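Local coordinates for fluvirucin B1 DH domain from module 1 (Actinomadura vulgaris, PDB 6OBV), which probably dehydrates the beta-hydroxyacyl intermediate made by the first module of the fluvirucin B1 polyketide synthase, leaving an alpha,beta-unsaturated chain, at residues V255-S260 with P288-T293; V265-Q270 with L279-T284. One frame throughout, in Å; residues are numbered along the deposited sequence.

Interaction 1 (V255-S260 with P288-T293); sequences VELLAS and PVAGIT
Glu256 and Gly291 exchange two backbone hydrogen bonds, Glu256 N to Gly291 O at 2.9 Å and Gly291 N to Glu256 O, also at 2.9 Å. Glu256 O is also approached by the CA-H of Ala290, with CA 3.1 Å away. Further along, Val289 O takes two donors from the same face of its plane: Leu258 N at 2.7 Å, well above that plane, and Ala259 N at 3.1 Å. One carbonyl thus holds the chain just where it leaves the strand. Around it, Leu257 CD1 reaches both Val289 O and Ala290 CB, the latter at 4.0 Å. With CG of Leu258 beside its backbone N and anti to the carbonyl carbon (chi1 -51°), the side chain reaches across Pro288 at about a right angle, Leu258 CD1 lying 3.5 Å from Pro288 CB. These are antiparallel neighbours in the double-hotdog fold of polyketide synthase dehydratase domains, and strand 288-299 carries a classic beta bulge at Val289 and Ala290, which both face Ile281. At the other end, Val255 and Ile292 form a non-hydrogen-bonded pair whose side chains run side by side, Val255 CG2 to Ile292 CG1 at 4.0 Å. Leu98 of strand 97-103 flanks Val255 and Leu279 flanks Ile292, so both strands have further sheet neighbours. The face that carries Glu256 has its own tether: the carboxylate atom OE1 accepts a hydrogen bond from Ser156 N.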
ATOM      1  N   VAL A 255     -15.031  21.495  -0.318  1.00 24.95           N
ATOM      2  CA  VAL A 255     -13.994  21.761  -1.312  1.00 22.76           C
ATOM      3  C   VAL A 255     -14.301  20.904  -2.528  1.00 26.77           C
ATOM      4  O   VAL A 255     -14.249  19.670  -2.465  1.00 25.95           O
ATOM      5  CB  VAL A 255     -12.590  21.484  -0.764  1.00 20.91           C
ATOM      6  CG1 VAL A 255     -11.535  21.777  -1.840  1.00 24.25           C
ATOM      7  CG2 VAL A 255     -12.330  22.342   0.448  1.00 22.01           C
ATOM      8  N   GLU A 256     -14.654  21.554  -3.628  1.00 32.28           N
ATOM      9  CA  GLU A 256     -14.859  20.887  -4.902  1.00 35.24           C
ATOM     10  C   GLU A 256     -13.840  21.395  -5.903  1.00 32.92           C
ATOM     11  O   GLU A 256     -13.732  22.605  -6.140  1.00 24.63           O
ATOM     12  CB  GLU A 256     -16.257  21.135  -5.458  1.00 42.43           C
ATOM     13  CG  GLU A 256     -17.264  20.095  -5.072  1.00 52.78           C
ATOM     14  CD  GLU A 256     -18.652  20.469  -5.507  1.00 57.25           C
ATOM     15  OE1 GLU A 256     -19.283  21.295  -4.812  1.00 62.02           O
ATOM     16  OE2 GLU A 256     -19.104  19.942  -6.544  1.00 60.42           O
ATOM     17  N   LEU A 257     -13.129  20.468  -6.517  1.00 28.59           N
ATOM     18  CA  LEU A 257     -12.301  20.777  -7.667  1.00 32.67           C
ATOM     19  C   LEU A 257     -13.114  20.496  -8.931  1.00 37.27           C
ATOM     20  O   LEU A 257     -13.493  19.351  -9.201  1.00 38.61           O
ATOM     21  CB  LEU A 257     -11.014  19.974  -7.614  1.00 26.64           C
ATOM     22  CG  LEU A 257     -10.024  20.371  -8.675  1.00 30.78           C
ATOM     23  CD1 LEU A 257      -9.476  21.733  -8.334  1.00 30.59           C
ATOM     24  CD2 LEU A 257      -8.963  19.322  -8.661  1.00 36.25           C
ATOM     25  N   LEU A 258     -13.412  21.552  -9.690  1.00 36.90           N
ATOM     26  CA  LEU A 258     -14.254  21.436 -10.874  1.00 38.59           C
ATOM     27  C   LEU A 258     -13.471  21.364 -12.183  1.00 37.69           C
ATOM     28  O   LEU A 258     -14.032  20.924 -13.192  1.00 44.36           O
ATOM     29  CB  LEU A 258     -15.234  22.616 -10.936  1.00 38.16           C
ATOM     30  CG  LEU A 258     -16.031  22.881  -9.656  1.00 39.62           C
ATOM     31  CD1 LEU A 258     -16.975  24.043  -9.842  1.00 46.78           C
ATOM     32  CD2 LEU A 258     -16.809  21.623  -9.260  1.00 37.53           C
ATOM     33  N   ALA A 259     -12.207  21.797 -12.199  1.00 35.61           N
ATOM     34  CA  ALA A 259     -11.378  21.755 -13.401  1.00 36.03           C
ATOM     35  C   ALA A 259      -9.926  21.628 -12.969  1.00 29.69           C
ATOM     36  O   ALA A 259      -9.476  22.393 -12.118  1.00 33.56           O
ATOM     37  CB  ALA A 259     -11.571  23.012 -14.265  1.00 33.58           C
ATOM     38  N   SER A 260      -9.202  20.687 -13.567  1.00 32.07           N
ATOM     39  CA  SER A 260      -7.891  20.266 -13.095  1.00 35.92           C
ATOM     40  C   SER A 260      -6.763  21.014 -13.810  1.00 36.72           C
ATOM     41  O   SER A 260      -6.929  21.519 -14.921  1.00 41.28           O
ATOM     42  CB  SER A 260      -7.728  18.744 -13.280  1.00 28.67           C
ATOM     43  OG  SER A 260      -7.733  18.341 -14.664  1.00 45.30           O
ATOM     44  N   PRO A 288     -15.501  27.636 -14.200  1.00 40.14           N
ATOM     45  CA  PRO A 288     -15.235  27.162 -12.832  1.00 40.66           C
ATOM     46  C   PRO A 288     -13.937  26.371 -12.739  1.00 40.64           C
ATOM     47  O   PRO A 288     -13.555  25.645 -13.656  1.00 41.40           O
ATOM     48  CB  PRO A 288     -16.447  26.277 -12.517  1.00 43.17           C
ATOM     49  CG  PRO A 288     -17.507  26.668 -13.531  1.00 45.06           C
ATOM     50  CD  PRO A 288     -16.756  27.089 -14.753  1.00 43.55           C
ATOM     51  N   VAL A 289     -13.243  26.530 -11.615  1.00 40.13           N
ATOM     52  CA  VAL A 289     -12.044  25.757 -11.313  1.00 37.14           C
ATOM     53  C   VAL A 289     -12.176  25.038  -9.976  1.00 37.77           C
ATOM     54  O   VAL A 289     -11.972  23.826  -9.886  1.00 36.73           O
ATOM     55  CB  VAL A 289     -10.774  26.643 -11.335  1.00 34.71           C
ATOM     56  CG1 VAL A 289      -9.581  25.862 -10.801  1.00 30.73           C
ATOM     57  CG2 VAL A 289     -10.483  27.123 -12.747  1.00 33.31           C
ATOM     58  N   ALA A 290     -12.519  25.773  -8.923  1.00 36.73           N
ATOM     59  CA  ALA A 290     -12.699  25.163  -7.618  1.00 33.51           C
ATOM     60  C   ALA A 290     -13.623  26.045  -6.807  1.00 34.31           C
ATOM     61  O   ALA A 290     -13.753  27.248  -7.070  1.00 30.75           O
ATOM     62  CB  ALA A 290     -11.369  24.967  -6.879  1.00 26.55           C
ATOM     63  N   GLY A 291     -14.279  25.429  -5.841  1.00 31.76           N
ATOM     64  CA  GLY A 291     -15.067  26.162  -4.865  1.00 26.04           C
ATOM     65  C   GLY A 291     -14.698  25.670  -3.488  1.00 28.12           C
ATOM     66  O   GLY A 291     -14.522  24.473  -3.268  1.00 37.88           O
ATOM     67  N   ILE A 292     -14.539  26.604  -2.569  1.00 26.14           N
ATOM     68  CA  ILE A 292     -14.332  26.282  -1.159  1.00 26.65           C
ATOM     69  C   ILE A 292     -15.456  26.951  -0.383  1.00 30.14           C
ATOM     70  O   ILE A 292     -15.552  28.187  -0.355  1.00 25.70           O
ATOM     71  CB  ILE A 292     -12.963  26.743  -0.652  1.00 30.66           C
ATOM     72  CG1 ILE A 292     -11.846  25.945  -1.330  1.00 36.36           C
ATOM     73  CG2 ILE A 292     -12.895  26.585   0.851  1.00 30.29           C
ATOM     74  CD1 ILE A 292     -10.721  26.813  -1.842  1.00 35.89           C
ATOM     75  N   THR A 293     -16.325  26.143   0.224  1.00 30.97           N
ATOM     76  CA  THR A 293     -17.444  26.733   0.954  1.00 35.67           C
ATOM     77  C   THR A 293     -16.969  27.456   2.207  1.00 36.72           C
ATOM     78  O   THR A 293     -17.416  28.569   2.493  1.00 29.24           O
ATOM     79  CB  THR A 293     -18.468  25.662   1.309  1.00 39.35           C
ATOM     80  OG1 THR A 293     -18.937  25.051   0.098  1.00 41.67           O
ATOM     81  CG2 THR A 293     -19.638  26.285   2.058  1.00 30.71           C
TER

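Interaction 2 (V265-Q270 with L279-T284); sequences VRVHAQ and LHITDT
Thr282 O accepts the hydrogen bond of Arg266 N at 2.8 Å, and Val265 CB lies 3.3 Å from the same oxygen, Thr282 O. The return bond runs from Thr282 N to Arg266 O at 3.0 Å. Two residues on, His268 and His280 form a second hydrogen-bonded pair; the His268 N to His280 O bond is the more bent of its two (139° at the hydrogen). These bonds join the arms of the antiparallel beta hairpin formed by strands 264-271 and 277-282. On one face the long side chain of Arg266 runs extended from CG to NE and crosses Thr282, Arg266 CB to Thr282 OG1 at 3.3 Å. Asp283 O and the carbonyl carbon of Thr284 lie over one face of its guanidinium. Thr282 OG1 sits between its backbone N and carbonyl carbon (chi1 47°), where it meets a water at 2.7 Å; the same water is an acceptor for Arg266 NH1, lying in the guanidinium plane at its edge. Trp165 adds a cation-pi contact to Arg266, while the ring of His268 stacks with Phe207. The opposite face is apolar. Leu279 CD2 touches Ala269 CB at 3.7 Å and Val267 CG1 at 3.8 Å, with Leu279 and Val267 lying side by side, and Ile281 CG2 meets Val265 CB at 3.6 Å. Leu234 and Ala233 pack against this side at Leu279 and Val267.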
ATOM      1  N   VAL A 265      -5.498  31.740 -12.175  1.00 31.98           N
ATOM      2  CA  VAL A 265      -6.891  31.693 -11.759  1.00 32.89           C
ATOM      3  C   VAL A 265      -7.360  33.078 -11.348  1.00 33.05           C
ATOM      4  O   VAL A 265      -6.567  33.977 -11.051  1.00 33.31           O
ATOM      5  CB  VAL A 265      -7.145  30.705 -10.589  1.00 29.23           C
ATOM      6  CG1 VAL A 265      -6.857  29.230 -11.004  1.00 29.08           C
ATOM      7  CG2 VAL A 265      -6.386  31.130  -9.334  1.00 23.92           C
ATOM      8  N   ARG A 266      -8.676  33.231 -11.328  1.00 26.23           N
ATOM      9  CA  ARG A 266      -9.326  34.324 -10.634  1.00 29.64           C
ATOM     10  C   ARG A 266      -9.892  33.811  -9.315  1.00 38.44           C
ATOM     11  O   ARG A 266     -10.250  32.637  -9.189  1.00 43.96           O
ATOM     12  CB  ARG A 266     -10.439  34.916 -11.481  1.00 32.66           C
ATOM     13  CG  ARG A 266     -10.018  35.378 -12.869  1.00 34.28           C
ATOM     14  CD  ARG A 266     -11.266  35.522 -13.714  1.00 30.23           C
ATOM     15  NE  ARG A 266     -11.007  36.124 -15.007  1.00 37.41           N
ATOM     16  CZ  ARG A 266     -11.963  36.459 -15.866  1.00 42.49           C
ATOM     17  NH1 ARG A 266     -13.235  36.249 -15.551  1.00 39.73           N
ATOM     18  NH2 ARG A 266     -11.646  37.009 -17.028  1.00 34.62           N
ATOM     19  N   VAL A 267      -9.963  34.698  -8.326  1.00 34.59           N
ATOM     20  CA  VAL A 267     -10.370  34.333  -6.975  1.00 30.74           C
ATOM     21  C   VAL A 267     -11.432  35.305  -6.493  1.00 29.05           C
ATOM     22  O   VAL A 267     -11.321  36.517  -6.701  1.00 33.80           O
ATOM     23  CB  VAL A 267      -9.167  34.319  -6.013  1.00 28.19           C
ATOM     24  CG1 VAL A 267      -9.597  33.844  -4.622  1.00 24.85           C
ATOM     25  CG2 VAL A 267      -8.082  33.422  -6.566  1.00 29.22           C
ATOM     26  N   HIS A 268     -12.474  34.771  -5.867  1.00 32.91           N
ATOM     27  CA  HIS A 268     -13.544  35.564  -5.266  1.00 39.02           C
ATOM     28  C   HIS A 268     -13.681  35.114  -3.812  1.00 36.18           C
ATOM     29  O   HIS A 268     -14.225  34.040  -3.540  1.00 34.01           O
ATOM     30  CB  HIS A 268     -14.840  35.376  -6.050  1.00 39.76           C
ATOM     31  CG  HIS A 268     -16.012  36.130  -5.498  1.00 40.57           C
ATOM     32  ND1 HIS A 268     -15.878  37.250  -4.704  1.00 41.05           N
ATOM     33  CD2 HIS A 268     -17.344  35.925  -5.633  1.00 37.96           C
ATOM     34  CE1 HIS A 268     -17.075  37.693  -4.366  1.00 38.91           C
ATOM     35  NE2 HIS A 268     -17.981  36.905  -4.915  1.00 39.66           N
ATOM     36  N   ALA A 269     -13.181  35.913  -2.870  1.00 32.90           N
ATOM     37  CA  ALA A 269     -13.263  35.572  -1.452  1.00 28.80           C
ATOM     38  C   ALA A 269     -14.198  36.521  -0.723  1.00 30.26           C
ATOM     39  O   ALA A 269     -14.204  37.732  -0.976  1.00 28.04           O
ATOM     40  CB  ALA A 269     -11.900  35.602  -0.775  1.00 21.96           C
ATOM     41  N   GLN A 270     -14.979  35.967   0.192  1.00 27.14           N
ATOM     42  CA  GLN A 270     -15.854  36.774   1.028  1.00 35.22           C
ATOM     43  C   GLN A 270     -16.002  36.054   2.355  1.00 36.89           C
ATOM     44  O   GLN A 270     -15.830  34.835   2.420  1.00 38.62           O
ATOM     45  CB  GLN A 270     -17.222  36.991   0.363  1.00 38.30           C
ATOM     46  CG  GLN A 270     -17.803  35.729  -0.196  1.00 41.13           C
ATOM     47  CD  GLN A 270     -18.817  35.998  -1.280  1.00 46.15           C
ATOM     48  OE1 GLN A 270     -19.548  36.985  -1.227  1.00 50.73           O
ATOM     49  NE2 GLN A 270     -18.870  35.118  -2.271  1.00 38.66           N
ATOM     50  N   LEU A 279     -14.440  30.787  -0.882  1.00 32.86           N
ATOM     51  CA  LEU A 279     -13.642  31.131  -2.052  1.00 36.34           C
ATOM     52  C   LEU A 279     -14.153  30.372  -3.262  1.00 39.98           C
ATOM     53  O   LEU A 279     -14.385  29.159  -3.209  1.00 33.10           O
ATOM     54  CB  LEU A 279     -12.137  30.826  -1.883  1.00 30.29           C
ATOM     55  CG  LEU A 279     -11.377  31.438  -0.712  1.00 31.23           C
ATOM     56  CD1 LEU A 279     -10.861  30.298   0.094  1.00 35.30           C
ATOM     57  CD2 LEU A 279     -10.229  32.303  -1.156  1.00 30.25           C
ATOM     58  N   HIS A 280     -14.300  31.096  -4.358  1.00 42.19           N
ATOM     59  CA  HIS A 280     -14.745  30.519  -5.609  1.00 42.11           C
ATOM     60  C   HIS A 280     -13.732  30.917  -6.660  1.00 35.10           C
ATOM     61  O   HIS A 280     -13.439  32.102  -6.837  1.00 31.69           O
ATOM     62  CB  HIS A 280     -16.173  30.965  -5.934  1.00 50.78           C
ATOM     63  CG  HIS A 280     -17.170  30.468  -4.930  1.00 72.03           C
ATOM     64  ND1 HIS A 280     -17.504  29.133  -4.815  1.00 76.92           N
ATOM     65  CD2 HIS A 280     -17.847  31.109  -3.946  1.00 77.20           C
ATOM     66  CE1 HIS A 280     -18.368  28.979  -3.826  1.00 78.31           C
ATOM     67  NE2 HIS A 280     -18.594  30.163  -3.284  1.00 78.67           N
ATOM     68  N   ILE A 281     -13.142  29.917  -7.290  1.00 28.63           N
ATOM     69  CA  ILE A 281     -11.975  30.078  -8.131  1.00 29.03           C
ATOM     70  C   ILE A 281     -12.406  29.763  -9.550  1.00 38.29           C
ATOM     71  O   ILE A 281     -13.091  28.761  -9.794  1.00 42.04           O
ATOM     72  CB  ILE A 281     -10.833  29.176  -7.636  1.00 25.68           C
ATOM     73  CG1 ILE A 281     -10.414  29.630  -6.236  1.00 32.52           C
ATOM     74  CG2 ILE A 281      -9.634  29.218  -8.540  1.00 27.51           C
ATOM     75  CD1 ILE A 281      -9.452  28.692  -5.583  1.00 27.49           C
ATOM     76  N   THR A 282     -12.061  30.648 -10.473  1.00 37.23           N
ATOM     77  CA  THR A 282     -12.389  30.475 -11.874  1.00 37.72           C
ATOM     78  C   THR A 282     -11.104  30.569 -12.673  1.00 30.29           C
ATOM     79  O   THR A 282     -10.061  30.945 -12.147  1.00 31.64           O
ATOM     80  CB  THR A 282     -13.380  31.540 -12.344  1.00 38.51           C
ATOM     81  OG1 THR A 282     -12.929  32.819 -11.880  1.00 35.12           O
ATOM     82  CG2 THR A 282     -14.753  31.245 -11.790  1.00 40.51           C
ATOM     83  N   ASP A 283     -11.178  30.227 -13.956  1.00 40.56           N
ATOM     84  CA  ASP A 283     -10.009  30.407 -14.798  1.00 39.18           C
ATOM     85  C   ASP A 283     -10.111  31.764 -15.502  1.00 43.39           C
ATOM     86  O   ASP A 283     -11.087  32.502 -15.346  1.00 34.16           O
ATOM     87  CB  ASP A 283      -9.844  29.214 -15.748  1.00 36.29           C
ATOM     88  CG  ASP A 283     -11.043  28.992 -16.670  1.00 41.58           C
ATOM     89  OD1 ASP A 283     -11.747  29.965 -17.039  1.00 43.54           O
ATOM     90  OD2 ASP A 283     -11.264  27.820 -17.048  1.00 38.25           O
ATOM     91  N   THR A 284      -9.078  32.123 -16.262  1.00 46.59           N
ATOM     92  CA  THR A 284      -9.025  33.469 -16.823  1.00 46.00           C
ATOM     93  C   THR A 284     -10.068  33.707 -17.897  1.00 42.89           C
ATOM     94  O   THR A 284     -10.086  34.795 -18.478  1.00 45.55           O
ATOM     95  CB  THR A 284      -7.637  33.768 -17.390  1.00 50.96           C
ATOM     96  OG1 THR A 284      -7.310  32.804 -18.400  1.00 52.34           O
ATOM     97  CG2 THR A 284      -6.588  33.742 -16.267  1.00 49.64           C
TER
HETATM   98  O   HOH W   1     -14.380  34.876 -12.940  1.00 35.09           O

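Overall arrangement
Following the chain from the N terminus, strand 247-257 ends in the 255-260 segment, and the next strand, 264-271, carries 265-270. The chain then turns back through 279-284, so interaction 2 closes a short hairpin before the chain reaches 288-293, where interaction 1 closes the wider loop that contains that hairpin. The two contacts are therefore nested, not crossed. Strands 277-282 and 288-299 are also neighbours, and probable hydrogen bonds from Ile292 N to Leu279 O and from Ile281 N to Ala290 O join the contacts directly. Laterally the order is 247-257, 288-299, 277-282, 264-271, which links strand 97-103 beyond one side with strand 205-211 beyond the other.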